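Long-range contacts in catechol O-methyltransferase (PDB 7CVV), which catalyses the magnesium-dependent transfer of a methyl group from S-adenosyl-L-methionine to catechol-like compounds, giving both meta and para products from protocatechuic acid: residues A34-I39 with P92-V97; S71-A76 with K100-A105; I86-D91 with D120-L125; A140-Y145 with A164-R169. All blocks are in the same frame, centred on the assembly; numbering follows the deposited sequence.

Contact 1 (A34-I39 with P92-V97); sequences AGMPAI and PKHAAV. With SAM (S-adenosylmethionine), chain D.
A Schellman motif at G35 closes helix 22-33, and the loop that follows lies along helix 92-103 at the rim of the S-adenosylmethionine site, with M36 against H94 and V97. K93 supplies the one polar link: its NZ donates to A34 O at 2.9 Å, almost in line with the carbonyl, and its CE lies beside M36 CG. M36 runs past the imidazole in the opposite direction to the H94 side chain. Its CG is 3.7 Å from H94 CD2 and its SD is 3.6 Å from the same atom. The sulfur stands 4.1 Å from the ring centroid, 35° off the ring normal, so this sulfur-aromatic contact is oblique. A bend at chi3 of M36 (-77°) then turns CE to V97, where it meets CG1 tip to tip at 3.4 Å. The second V97 branch, CG2, packs on A34 CB at 3.9 Å. On the ligand side, H94 ND1 donates to ribose O3' at 2.9 Å with an N-H...O angle of 161°, O3' lying at the ring edge; a second bond from ND1 to O2' is weak. Further along the loop, I39 CD1 packs on the ligand's SD. ND1 thus carries the proton used for O3', while M36 CG and SD pack along the CD2 and NE2 side, and together these contacts restrict rotation of the H94 ring.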
# COMPACT_ATOMS: atom_id res chain seq x y z
N ALA A 34 -4.47 30.94 -6.96
CA ALA A 34 -5.56 30.75 -7.96
C ALA A 34 -6.91 30.52 -7.29
O ALA A 34 -7.88 30.28 -8.04
CB ALA A 34 -5.26 29.61 -8.88
N GLY A 35 -6.99 30.58 -5.96
CA GLY A 35 -8.24 30.35 -5.20
C GLY A 35 -8.86 29.01 -5.57
O GLY A 35 -10.04 28.99 -5.95
N MET A 36 -8.07 27.94 -5.53
CA MET A 36 -8.53 26.54 -5.75
C MET A 36 -8.64 25.88 -4.38
O MET A 36 -7.93 26.25 -3.45
CB MET A 36 -7.55 25.75 -6.62
CG MET A 36 -7.42 26.27 -8.05
SD MET A 36 -6.19 25.34 -9.03
CE MET A 36 -4.69 26.06 -8.35
N PRO A 37 -9.52 24.87 -4.21
CA PRO A 37 -9.66 24.19 -2.92
C PRO A 37 -8.41 23.36 -2.55
O PRO A 37 -7.80 22.78 -3.43
CB PRO A 37 -10.90 23.31 -3.11
CG PRO A 37 -11.02 23.10 -4.61
CD PRO A 37 -10.40 24.33 -5.26
N ALA A 38 -8.05 23.37 -1.27
CA ALA A 38 -6.91 22.62 -0.69
C ALA A 38 -7.32 21.15 -0.50
O ALA A 38 -7.53 20.75 0.65
CB ALA A 38 -6.48 23.27 0.60
N ILE A 39 -7.45 20.39 -1.59
CA ILE A 39 -8.01 19.00 -1.56
C ILE A 39 -7.04 18.05 -2.26
O ILE A 39 -7.50 17.00 -2.81
CB ILE A 39 -9.43 18.96 -2.17
CG1 ILE A 39 -9.44 19.43 -3.63
CG2 ILE A 39 -10.38 19.76 -1.29
CD1 ILE A 39 -10.71 19.11 -4.38
N PRO A 92 -10.47 24.19 -16.76
CA PRO A 92 -9.35 24.81 -17.47
C PRO A 92 -8.46 25.72 -16.61
O PRO A 92 -7.28 25.79 -16.88
CB PRO A 92 -10.07 25.62 -18.58
CG PRO A 92 -11.35 24.82 -18.79
CD PRO A 92 -11.78 24.51 -17.37
N LYS A 93 -9.03 26.37 -15.59
CA LYS A 93 -8.21 27.12 -14.61
C LYS A 93 -7.24 26.14 -13.95
O LYS A 93 -6.02 26.47 -13.86
CB LYS A 93 -9.06 27.82 -13.54
CG LYS A 93 -8.28 28.86 -12.73
CD LYS A 93 -9.06 29.56 -11.65
CE LYS A 93 -9.47 28.60 -10.55
NZ LYS A 93 -10.16 29.32 -9.47
N HIS A 94 -7.76 24.99 -13.50
CA HIS A 94 -7.00 23.93 -12.79
C HIS A 94 -5.91 23.43 -13.74
O HIS A 94 -4.73 23.49 -13.34
CB HIS A 94 -7.94 22.85 -12.26
CG HIS A 94 -8.88 23.33 -11.19
ND1 HIS A 94 -9.64 22.46 -10.43
CD2 HIS A 94 -9.19 24.58 -10.78
CE1 HIS A 94 -10.39 23.16 -9.59
NE2 HIS A 94 -10.12 24.47 -9.78
N ALA A 95 -6.26 23.05 -14.97
CA ALA A 95 -5.27 22.61 -16.00
C ALA A 95 -4.12 23.62 -16.13
O ALA A 95 -2.96 23.18 -15.99
CB ALA A 95 -5.94 22.37 -17.33
N ALA A 96 -4.42 24.91 -16.35
CA ALA A 96 -3.44 25.99 -16.65
C ALA A 96 -2.47 26.15 -15.48
O ALA A 96 -1.29 26.41 -15.72
CB ALA A 96 -4.14 27.31 -16.95
N VAL A 97 -2.97 26.07 -14.25
CA VAL A 97 -2.13 26.15 -13.02
C VAL A 97 -1.26 24.89 -12.94
O VAL A 97 -0.04 25.06 -12.64
CB VAL A 97 -3.00 26.33 -11.76
CG1 VAL A 97 -2.13 26.30 -10.52
CG2 VAL A 97 -3.79 27.62 -11.83
N SAM D . -5.22 14.30 -7.15
CA SAM D . -4.92 15.76 -7.09
C SAM D . -3.77 16.01 -6.10
O SAM D . -2.99 16.95 -6.33
OXT SAM D . -3.69 15.24 -5.13
CB SAM D . -6.17 16.53 -6.65
CG SAM D . -7.43 16.34 -7.53
SD SAM D . -8.83 17.11 -6.66
CE SAM D . -9.17 15.83 -5.45
C5' SAM D . -10.25 16.94 -7.76
C4' SAM D . -10.07 17.46 -9.16
O4' SAM D . -10.95 16.73 -10.04
C3' SAM D . -10.38 18.94 -9.37
O3' SAM D . -9.30 19.56 -10.05
C2' SAM D . -11.63 18.92 -10.25
O2' SAM D . -11.67 19.97 -11.19
C1' SAM D . -11.44 17.62 -11.01
N9 SAM D . -12.65 17.06 -11.57
C8 SAM D . -13.89 17.03 -10.97
N7 SAM D . -14.80 16.45 -11.70
C5 SAM D . -14.13 16.04 -12.84
C6 SAM D . -14.55 15.35 -13.99
N6 SAM D . -15.81 14.95 -14.16
N1 SAM D . -13.62 15.06 -14.93
C2 SAM D . -12.36 15.46 -14.72
N3 SAM D . -11.86 16.14 -13.69
C4 SAM D . -12.80 16.40 -12.77

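Contact 2 (S71-A76 with K100-A105); sequences STIWMA and KNIDRA. With SAM (S-adenosylmethionine), chain D.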
# COMPACT_ATOMS: atom_id res chain seq x y z
N SER A 71 -0.21 15.59 -6.94
CA SER A 71 -0.15 14.11 -7.05
C SER A 71 0.59 13.72 -8.32
O SER A 71 1.32 12.73 -8.31
CB SER A 71 -1.51 13.49 -7.05
OG SER A 71 -2.28 14.05 -8.09
N THR A 72 0.37 14.51 -9.37
CA THR A 72 0.97 14.35 -10.72
C THR A 72 2.50 14.40 -10.59
O THR A 72 3.15 13.46 -11.09
CB THR A 72 0.40 15.42 -11.66
OG1 THR A 72 -1.02 15.47 -11.46
CG2 THR A 72 0.71 15.13 -13.11
N ILE A 73 3.06 15.40 -9.90
CA ILE A 73 4.53 15.57 -9.69
C ILE A 73 5.11 14.32 -8.98
O ILE A 73 6.09 13.78 -9.51
CB ILE A 73 4.86 16.90 -8.99
CG1 ILE A 73 4.52 18.10 -9.88
CG2 ILE A 73 6.31 16.93 -8.54
CD1 ILE A 73 4.51 19.44 -9.16
N TRP A 74 4.51 13.84 -7.88
CA TRP A 74 4.97 12.65 -7.12
C TRP A 74 5.02 11.41 -8.01
O TRP A 74 6.00 10.67 -7.90
CB TRP A 74 4.07 12.33 -5.91
CG TRP A 74 4.33 13.15 -4.69
CD1 TRP A 74 3.57 14.17 -4.23
CD2 TRP A 74 5.40 12.98 -3.74
NE1 TRP A 74 4.11 14.69 -3.09
CE2 TRP A 74 5.22 13.98 -2.76
CE3 TRP A 74 6.50 12.14 -3.65
CZ2 TRP A 74 6.11 14.14 -1.69
CZ3 TRP A 74 7.37 12.30 -2.59
CH2 TRP A 74 7.18 13.29 -1.62
N MET A 75 3.98 11.18 -8.80
CA MET A 75 3.82 9.94 -9.61
C MET A 75 4.65 10.01 -10.90
O MET A 75 5.19 8.97 -11.33
CB MET A 75 2.35 9.74 -9.95
CG MET A 75 1.55 9.15 -8.81
SD MET A 75 -0.08 8.67 -9.41
CE MET A 75 -0.74 10.30 -9.75
N ALA A 76 4.76 11.19 -11.51
CA ALA A 76 5.58 11.39 -12.73
C ALA A 76 7.07 11.22 -12.39
O ALA A 76 7.85 10.83 -13.31
CB ALA A 76 5.29 12.73 -13.36
N LYS A 100 1.74 25.18 -15.25
CA LYS A 100 2.86 25.99 -14.70
C LYS A 100 3.66 25.14 -13.72
O LYS A 100 4.90 25.19 -13.75
CB LYS A 100 2.37 27.26 -14.00
CG LYS A 100 2.45 28.52 -14.85
CD LYS A 100 2.18 29.81 -14.09
CE LYS A 100 0.77 30.34 -14.29
NZ LYS A 100 0.58 30.89 -15.66
N ASN A 101 2.95 24.37 -12.89
CA ASN A 101 3.52 23.61 -11.74
C ASN A 101 4.34 22.45 -12.29
O ASN A 101 5.41 22.19 -11.74
CB ASN A 101 2.42 23.14 -10.78
CG ASN A 101 1.80 24.27 -9.99
OD1 ASN A 101 2.45 25.29 -9.71
ND2 ASN A 101 0.54 24.09 -9.60
N ILE A 102 3.85 21.82 -13.35
CA ILE A 102 4.55 20.70 -14.05
C ILE A 102 5.81 21.24 -14.75
O ILE A 102 6.83 20.55 -14.72
CB ILE A 102 3.60 20.03 -15.05
CG1 ILE A 102 2.44 19.27 -14.37
CG2 ILE A 102 4.37 19.17 -16.04
CD1 ILE A 102 2.82 18.15 -13.46
N ASP A 103 5.74 22.43 -15.35
CA ASP A 103 6.87 23.06 -16.07
C ASP A 103 7.94 23.43 -15.02
O ASP A 103 9.10 23.00 -15.20
CB ASP A 103 6.41 24.23 -16.94
CG ASP A 103 5.51 23.82 -18.11
OD1 ASP A 103 5.47 22.59 -18.43
OD2 ASP A 103 4.84 24.72 -18.69
N ARG A 104 7.55 24.10 -13.94
CA ARG A 104 8.48 24.42 -12.82
C ARG A 104 9.18 23.16 -12.30
O ARG A 104 10.22 23.33 -11.65
CB ARG A 104 7.75 25.13 -11.67
CG ARG A 104 8.70 25.77 -10.65
CD ARG A 104 7.97 26.47 -9.52
NE ARG A 104 6.92 27.34 -10.03
CZ ARG A 104 5.61 27.11 -10.02
NH1 ARG A 104 5.09 26.01 -9.51
NH2 ARG A 104 4.79 28.02 -10.51
N ALA A 105 8.65 21.96 -12.54
CA ALA A 105 9.22 20.70 -12.02
C ALA A 105 10.07 19.99 -13.09
O ALA A 105 10.62 18.92 -12.80
CB ALA A 105 8.12 19.79 -11.53
N SAM D . -5.22 14.30 -7.15
CA SAM D . -4.92 15.76 -7.09
C SAM D . -3.77 16.01 -6.10
O SAM D . -2.99 16.95 -6.33
OXT SAM D . -3.69 15.24 -5.13
CB SAM D . -6.17 16.53 -6.65
CG SAM D . -7.43 16.34 -7.53
SD SAM D . -8.83 17.11 -6.66
CE SAM D . -9.17 15.83 -5.45
C5' SAM D . -10.25 16.94 -7.76
C4' SAM D . -10.07 17.46 -9.16
O4' SAM D . -10.95 16.73 -10.04
C3' SAM D . -10.38 18.94 -9.37
O3' SAM D . -9.30 19.56 -10.05
C2' SAM D . -11.63 18.92 -10.25
O2' SAM D . -11.67 19.97 -11.19
C1' SAM D . -11.44 17.62 -11.01
N9 SAM D . -12.65 17.06 -11.57
C8 SAM D . -13.89 17.03 -10.97
N7 SAM D . -14.80 16.45 -11.70
C5 SAM D . -14.13 16.04 -12.84
C6 SAM D . -14.55 15.35 -13.99
N6 SAM D . -15.81 14.95 -14.16
N1 SAM D . -13.62 15.06 -14.93
C2 SAM D . -12.36 15.46 -14.72
N3 SAM D . -11.86 16.14 -13.69
C4 SAM D . -12.80 16.40 -12.77
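The flat group beside this contact is the R104 guanidinium, next to N101, whose backbone O lies 3.9 Å from I73 CD1. At the guanidinium edge, in plane, lies N101 OD1, met on a lone pair by R104 NH1 at 2.7 Å with an N-H...O angle of 167°; over one face, displaced toward the rim, K100 O sits 4.1 Å above the plane. In the Rossmann-like fold of class I methyltransferases, helix 70-76 and helix 92-103 follow successive parallel strands, 60-64 and 84-89, and here they pack side to side through apolar branches. I102 and I73 both reach across with their side-chain ends. With chi2 at -61°, I102 CD1 meets T72 CG2 3.7 Å away, the two side chains crossing at about a right angle. The same CD1 lies 4.0 Å from I73 CG1, but there the chains slide past one another in opposite directions. A105 CB adds a looser touch on I73 CG1. The polar branch of T72 is engaged separately, OG1 bonding to E63. Helix 70-76 also holds the methionine end of the cofactor: S71 N donates to the ligand's carboxylate O at 3.2 Å, and the ligand's amino N donates to S71 OG at 3.1 Å.

Contact 3 (I86-D91 with D120-L125); sequences ITLEYD and DILPQL. With SAM (S-adenosylmethionine), chain D.
L88 lays both of its methyl branches against I121, joining strand 84-89, next to the outermost strand 111-115, to helix 118-127 in the Rossmann-like methyltransferase fold. The two axes approach to 10.2 Å with 152° between their directions, so the strand and the helix run nearly antiparallel. Side-chain conformation decides which atoms meet. The CB of L88 already points to the helix; with CG beside its backbone N and anti to the carbonyl carbon (chi1 -42°), the two methyls CD1 and CD2 are placed around I121 CG2, CD2 being 3.6 Å from it. In I121 that CG2 is the branch anti to the backbone N, and the two side chains slide past each other in opposite directions. CD1 of L88 also touches L122 CD2 at 4.2 Å and L125 CD1 at 4.3 Å, while I86 CG2 barely reaches L125 CD2. P123 kinks the helix between these contacts, its N having no bond to the preceding turn.

E89, next in the strand, points its CB away from the helix. Its chain is extended at chi1 and bent at chi2 (48°), which brings the carboxylate across the ribose in the bidentate grip familiar from the acidic residue ending this strand in Rossmann-like methyltransferases. OE1 accepts from ligand O3' at 2.6 Å and also from the backbone N of T66 and L67. OE2 accepts from ligand O2', at a very short separation whose exact length is doubtful, and, on its anti side and somewhat out of the carboxylate plane, from D91 N at 2.8 Å.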
# COMPACT_ATOMS: atom_id res chain seq x y z
N ILE A 86 -0.57 10.72 -18.38
CA ILE A 86 -1.73 11.46 -18.92
C ILE A 86 -2.73 11.66 -17.78
O ILE A 86 -3.23 10.66 -17.25
CB ILE A 86 -2.32 10.70 -20.12
CG1 ILE A 86 -1.22 10.37 -21.14
CG2 ILE A 86 -3.47 11.48 -20.74
CD1 ILE A 86 -1.67 9.44 -22.23
N THR A 87 -2.98 12.93 -17.44
CA THR A 87 -3.84 13.39 -16.33
C THR A 87 -5.03 14.17 -16.90
O THR A 87 -4.79 15.07 -17.70
CB THR A 87 -3.01 14.20 -15.32
OG1 THR A 87 -3.90 14.55 -14.25
CG2 THR A 87 -2.34 15.42 -15.90
N LEU A 88 -6.26 13.85 -16.48
CA LEU A 88 -7.52 14.48 -16.98
C LEU A 88 -8.05 15.49 -15.95
O LEU A 88 -7.99 15.18 -14.72
CB LEU A 88 -8.55 13.39 -17.30
CG LEU A 88 -7.99 12.16 -18.03
CD1 LEU A 88 -9.09 11.21 -18.51
CD2 LEU A 88 -7.10 12.58 -19.19
N GLU A 89 -8.53 16.64 -16.44
CA GLU A 89 -8.99 17.80 -15.62
C GLU A 89 -10.15 18.53 -16.32
O GLU A 89 -9.94 19.07 -17.41
CB GLU A 89 -7.82 18.75 -15.35
CG GLU A 89 -8.20 19.95 -14.52
CD GLU A 89 -9.01 19.62 -13.27
OE1 GLU A 89 -8.54 18.79 -12.45
OE2 GLU A 89 -10.13 20.18 -13.12
N TYR A 90 -11.33 18.57 -15.69
CA TYR A 90 -12.53 19.24 -16.24
C TYR A 90 -12.30 20.76 -16.29
O TYR A 90 -12.81 21.43 -17.17
CB TYR A 90 -13.74 18.88 -15.38
CG TYR A 90 -15.00 19.65 -15.66
CD1 TYR A 90 -15.82 19.32 -16.74
CD2 TYR A 90 -15.41 20.67 -14.82
CE1 TYR A 90 -17.00 20.00 -16.99
CE2 TYR A 90 -16.60 21.36 -15.05
CZ TYR A 90 -17.39 21.02 -16.13
OH TYR A 90 -18.54 21.72 -16.35
N ASP A 91 -11.53 21.28 -15.34
CA ASP A 91 -11.47 22.72 -15.03
C ASP A 91 -10.26 23.34 -15.73
O ASP A 91 -9.12 23.02 -15.43
CB ASP A 91 -11.52 22.92 -13.52
CG ASP A 91 -11.80 24.37 -13.16
OD1 ASP A 91 -11.18 25.26 -13.79
OD2 ASP A 91 -12.68 24.58 -12.32
N ASP A 120 -15.68 11.59 -21.25
CA ASP A 120 -15.57 11.90 -22.71
C ASP A 120 -14.15 11.61 -23.22
O ASP A 120 -14.01 11.21 -24.40
CB ASP A 120 -15.85 13.37 -23.01
CG ASP A 120 -17.26 13.82 -22.72
OD1 ASP A 120 -18.13 12.96 -22.54
OD2 ASP A 120 -17.48 15.04 -22.66
N ILE A 121 -13.14 11.89 -22.39
CA ILE A 121 -11.70 11.71 -22.74
C ILE A 121 -11.35 10.22 -22.68
O ILE A 121 -10.42 9.82 -23.42
CB ILE A 121 -10.81 12.57 -21.83
CG1 ILE A 121 -11.07 14.06 -22.06
CG2 ILE A 121 -9.34 12.21 -22.01
CD1 ILE A 121 -10.06 15.00 -21.41
N LEU A 122 -12.04 9.42 -21.86
CA LEU A 122 -11.67 8.00 -21.64
C LEU A 122 -11.89 7.22 -22.94
O LEU A 122 -10.97 6.51 -23.37
CB LEU A 122 -12.43 7.40 -20.44
CG LEU A 122 -11.89 7.85 -19.08
CD1 LEU A 122 -12.87 7.50 -17.96
CD2 LEU A 122 -10.50 7.26 -18.79
N PRO A 123 -13.06 7.33 -23.60
CA PRO A 123 -13.26 6.75 -24.94
C PRO A 123 -12.19 7.20 -25.96
O PRO A 123 -11.72 6.38 -26.71
CB PRO A 123 -14.64 7.26 -25.35
CG PRO A 123 -15.36 7.42 -24.03
CD PRO A 123 -14.30 7.94 -23.09
N GLN A 124 -11.79 8.47 -25.92
CA GLN A 124 -10.79 9.01 -26.87
C GLN A 124 -9.43 8.34 -26.63
O GLN A 124 -8.60 8.29 -27.58
CB GLN A 124 -10.68 10.52 -26.72
CG GLN A 124 -11.95 11.24 -27.13
CD GLN A 124 -11.87 12.71 -26.82
OE1 GLN A 124 -10.78 13.27 -26.66
NE2 GLN A 124 -13.02 13.34 -26.72
N LEU A 125 -9.20 7.85 -25.41
CA LEU A 125 -7.95 7.14 -25.07
C LEU A 125 -8.04 5.68 -25.56
O LEU A 125 -6.99 5.15 -25.98
CB LEU A 125 -7.67 7.26 -23.56
CG LEU A 125 -7.30 8.66 -23.06
CD1 LEU A 125 -7.30 8.71 -21.54
CD2 LEU A 125 -5.96 9.12 -23.62
N SAM D . -5.22 14.30 -7.15
CA SAM D . -4.92 15.76 -7.09
C SAM D . -3.77 16.01 -6.10
O SAM D . -2.99 16.95 -6.33
OXT SAM D . -3.69 15.24 -5.13
CB SAM D . -6.17 16.53 -6.65
CG SAM D . -7.43 16.34 -7.53
SD SAM D . -8.83 17.11 -6.66
CE SAM D . -9.17 15.83 -5.45
C5' SAM D . -10.25 16.94 -7.76
C4' SAM D . -10.07 17.46 -9.16
O4' SAM D . -10.95 16.73 -10.04
C3' SAM D . -10.38 18.94 -9.37
O3' SAM D . -9.30 19.56 -10.05
C2' SAM D . -11.63 18.92 -10.25
O2' SAM D . -11.67 19.97 -11.19
C1' SAM D . -11.44 17.62 -11.01
N9 SAM D . -12.65 17.06 -11.57
C8 SAM D . -13.89 17.03 -10.97
N7 SAM D . -14.80 16.45 -11.70
C5 SAM D . -14.13 16.04 -12.84
C6 SAM D . -14.55 15.35 -13.99
N6 SAM D . -15.81 14.95 -14.16
N1 SAM D . -13.62 15.06 -14.93
C2 SAM D . -12.36 15.46 -14.72
N3 SAM D . -11.86 16.14 -13.69
C4 SAM D . -12.80 16.40 -12.77

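Contact 4 (A140-Y145 with A164-R169); sequences ADKPPY and ADNVIR. With SAM (S-adenosylmethionine), chain D.
K142 sets its aliphatic chain across the R169 guanidinium and the backbone of D165 and N166. From CB, which points toward that segment, CG comes 3.7 Å from R169 NH1. The chain bends at chi2 (-75°), and CD then lies 3.5 Å from R169 NH1 and close to N166 O; within its own segment, CD rests 3.6 Å above one face of the Y145 ring, offset toward the rim. CE meets R169 NH1 at 3.4 Å, oblique to the guanidinium, D165 O at 3.7 Å, and N166 CB. A second bend at chi4 (-50°) directs NZ to A140 O, close to straight on to the carbonyl oxygen, in a bond whose very short length is doubtful. That bond probably keeps the ammonium turned to its own loop, although K142 NZ lies 4.4 Å from another cationic atom, R169 NH1. This type I turn, K142 to Y145, follows strand 135-138 of the Rossmann-like sheet and faces residues 164-167, which continue from strand 161-165; D165 and N166, together with D139, form the magnesium site. Y145, just beyond the N-cap position at P144, ties the two loops by a bond from OH to D165 O of 3.1 Å, the donor tilted moderately from the carbonyl plane. V167 CG1 meets the ring edge in plane, 4.0 Å from Y145 CE2, and A164 CB touches CE2 obliquely. R169 NH1 donates to N166 O, tying the arginine back onto its own loop.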
# COMPACT_ATOMS: atom_id res chain seq x y z
N ALA A 140 -11.37 12.09 -8.99
CA ALA A 140 -12.25 13.14 -9.57
C ALA A 140 -13.58 13.18 -8.78
O ALA A 140 -13.58 12.75 -7.60
CB ALA A 140 -12.45 12.86 -11.03
N ASP A 141 -14.65 13.71 -9.39
CA ASP A 141 -16.04 13.60 -8.85
C ASP A 141 -16.31 12.13 -8.53
O ASP A 141 -15.77 11.25 -9.23
CB ASP A 141 -17.06 14.25 -9.80
CG ASP A 141 -17.07 13.75 -11.24
OD1 ASP A 141 -15.98 13.36 -11.77
OD2 ASP A 141 -18.16 13.80 -11.85
N LYS A 142 -17.08 11.88 -7.47
CA LYS A 142 -17.25 10.52 -6.88
C LYS A 142 -18.46 9.78 -7.47
O LYS A 142 -18.43 8.54 -7.55
CB LYS A 142 -17.39 10.61 -5.35
CG LYS A 142 -16.25 11.31 -4.61
CD LYS A 142 -14.98 10.47 -4.50
CE LYS A 142 -13.73 11.27 -4.21
NZ LYS A 142 -13.57 12.42 -5.12
N PRO A 143 -19.59 10.44 -7.80
CA PRO A 143 -20.76 9.70 -8.28
C PRO A 143 -20.48 8.75 -9.45
O PRO A 143 -20.97 7.63 -9.42
CB PRO A 143 -21.76 10.82 -8.60
CG PRO A 143 -21.40 11.90 -7.61
CD PRO A 143 -19.88 11.86 -7.59
N PRO A 144 -19.67 9.11 -10.48
CA PRO A 144 -19.35 8.18 -11.56
C PRO A 144 -18.08 7.32 -11.36
O PRO A 144 -17.51 6.85 -12.31
CB PRO A 144 -19.17 9.15 -12.75
CG PRO A 144 -18.68 10.47 -12.14
CD PRO A 144 -19.06 10.45 -10.68
N TYR A 145 -17.69 7.07 -10.11
CA TYR A 145 -16.56 6.18 -9.76
C TYR A 145 -16.76 4.80 -10.41
O TYR A 145 -15.76 4.32 -10.98
CB TYR A 145 -16.36 6.11 -8.25
CG TYR A 145 -15.23 6.97 -7.75
CD1 TYR A 145 -14.92 8.17 -8.39
CD2 TYR A 145 -14.45 6.59 -6.66
CE1 TYR A 145 -13.87 8.97 -7.96
CE2 TYR A 145 -13.39 7.37 -6.22
CZ TYR A 145 -13.10 8.57 -6.87
OH TYR A 145 -12.08 9.38 -6.46
N ALA A 164 -8.20 4.28 -6.31
CA ALA A 164 -9.38 5.14 -6.14
C ALA A 164 -9.33 5.69 -4.73
O ALA A 164 -9.31 4.87 -3.77
CB ALA A 164 -10.64 4.36 -6.39
N ASP A 165 -9.31 7.01 -4.62
CA ASP A 165 -9.08 7.74 -3.36
C ASP A 165 -10.42 8.23 -2.78
O ASP A 165 -11.34 8.47 -3.57
CB ASP A 165 -8.11 8.89 -3.61
CG ASP A 165 -7.59 9.50 -2.34
OD1 ASP A 165 -7.42 8.75 -1.36
OD2 ASP A 165 -7.40 10.72 -2.33
N ASN A 166 -10.50 8.38 -1.45
CA ASN A 166 -11.62 8.98 -0.68
C ASN A 166 -12.90 8.17 -0.94
O ASN A 166 -13.88 8.76 -1.40
CB ASN A 166 -11.81 10.47 -0.97
CG ASN A 166 -10.52 11.27 -0.92
OD1 ASN A 166 -10.06 11.78 -1.95
ND2 ASN A 166 -9.91 11.37 0.25
N VAL A 167 -12.87 6.87 -0.65
CA VAL A 167 -14.03 5.95 -0.83
C VAL A 167 -14.63 5.56 0.52
O VAL A 167 -15.57 4.78 0.50
CB VAL A 167 -13.63 4.69 -1.63
CG1 VAL A 167 -13.13 5.07 -3.00
CG2 VAL A 167 -12.61 3.81 -0.90
N ILE A 168 -14.10 6.09 1.63
CA ILE A 168 -14.58 5.83 3.03
C ILE A 168 -15.36 7.06 3.56
O ILE A 168 -16.43 6.86 4.17
CB ILE A 168 -13.37 5.48 3.92
CG1 ILE A 168 -12.86 4.06 3.66
CG2 ILE A 168 -13.67 5.71 5.39
CD1 ILE A 168 -13.89 2.96 3.84
N ARG A 169 -14.79 8.25 3.38
CA ARG A 169 -15.45 9.57 3.53
C ARG A 169 -15.75 9.88 5.00
O ARG A 169 -16.88 10.29 5.28
CB ARG A 169 -16.70 9.61 2.66
CG ARG A 169 -16.38 9.28 1.22
CD ARG A 169 -17.19 10.08 0.26
NE ARG A 169 -16.84 11.49 0.32
CZ ARG A 169 -15.85 12.06 -0.33
NH1 ARG A 169 -15.04 11.35 -1.10
NH2 ARG A 169 -15.65 13.37 -0.22
N SAM D . -5.22 14.30 -7.15
CA SAM D . -4.92 15.76 -7.09
C SAM D . -3.77 16.01 -6.10
O SAM D . -2.99 16.95 -6.33
OXT SAM D . -3.69 15.24 -5.13
CB SAM D . -6.17 16.53 -6.65
CG SAM D . -7.43 16.34 -7.53
SD SAM D . -8.83 17.11 -6.66
CE SAM D . -9.17 15.83 -5.45
C5' SAM D . -10.25 16.94 -7.76
C4' SAM D . -10.07 17.46 -9.16
O4' SAM D . -10.95 16.73 -10.04
C3' SAM D . -10.38 18.94 -9.37
O3' SAM D . -9.30 19.56 -10.05
C2' SAM D . -11.63 18.92 -10.25
O2' SAM D . -11.67 19.97 -11.19
C1' SAM D . -11.44 17.62 -11.01
N9 SAM D . -12.65 17.06 -11.57
C8 SAM D . -13.89 17.03 -10.97
N7 SAM D . -14.80 16.45 -11.70
C5 SAM D . -14.13 16.04 -12.84
C6 SAM D . -14.55 15.35 -13.99
N6 SAM D . -15.81 14.95 -14.16
N1 SAM D . -13.62 15.06 -14.93
C2 SAM D . -12.36 15.46 -14.72
N3 SAM D . -11.86 16.14 -13.69
C4 SAM D . -12.80 16.40 -12.77

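Overall arrangement
All four contacts reach S-adenosylmethionine, two of them at the ribose. Contacts 1 and 2 share helix 92-103, with centres 14 Å apart, and serve the ribose and the methionine end respectively. Contacts 1 and 3 converge on the ribose although their centres are 17 Å apart: H94 CB packs on E89 CD at 3.6 Å, joining two cofactor-binding residues. Contact 3 touches contact 2 through T72 and T87. Contact 4 touches none of the others; its nearest atoms are about 6 Å from contacts 1 and 3 and about 8 Å from contact 2. It brings D141 to the adenine and carries the magnesium ligands D165 and N166.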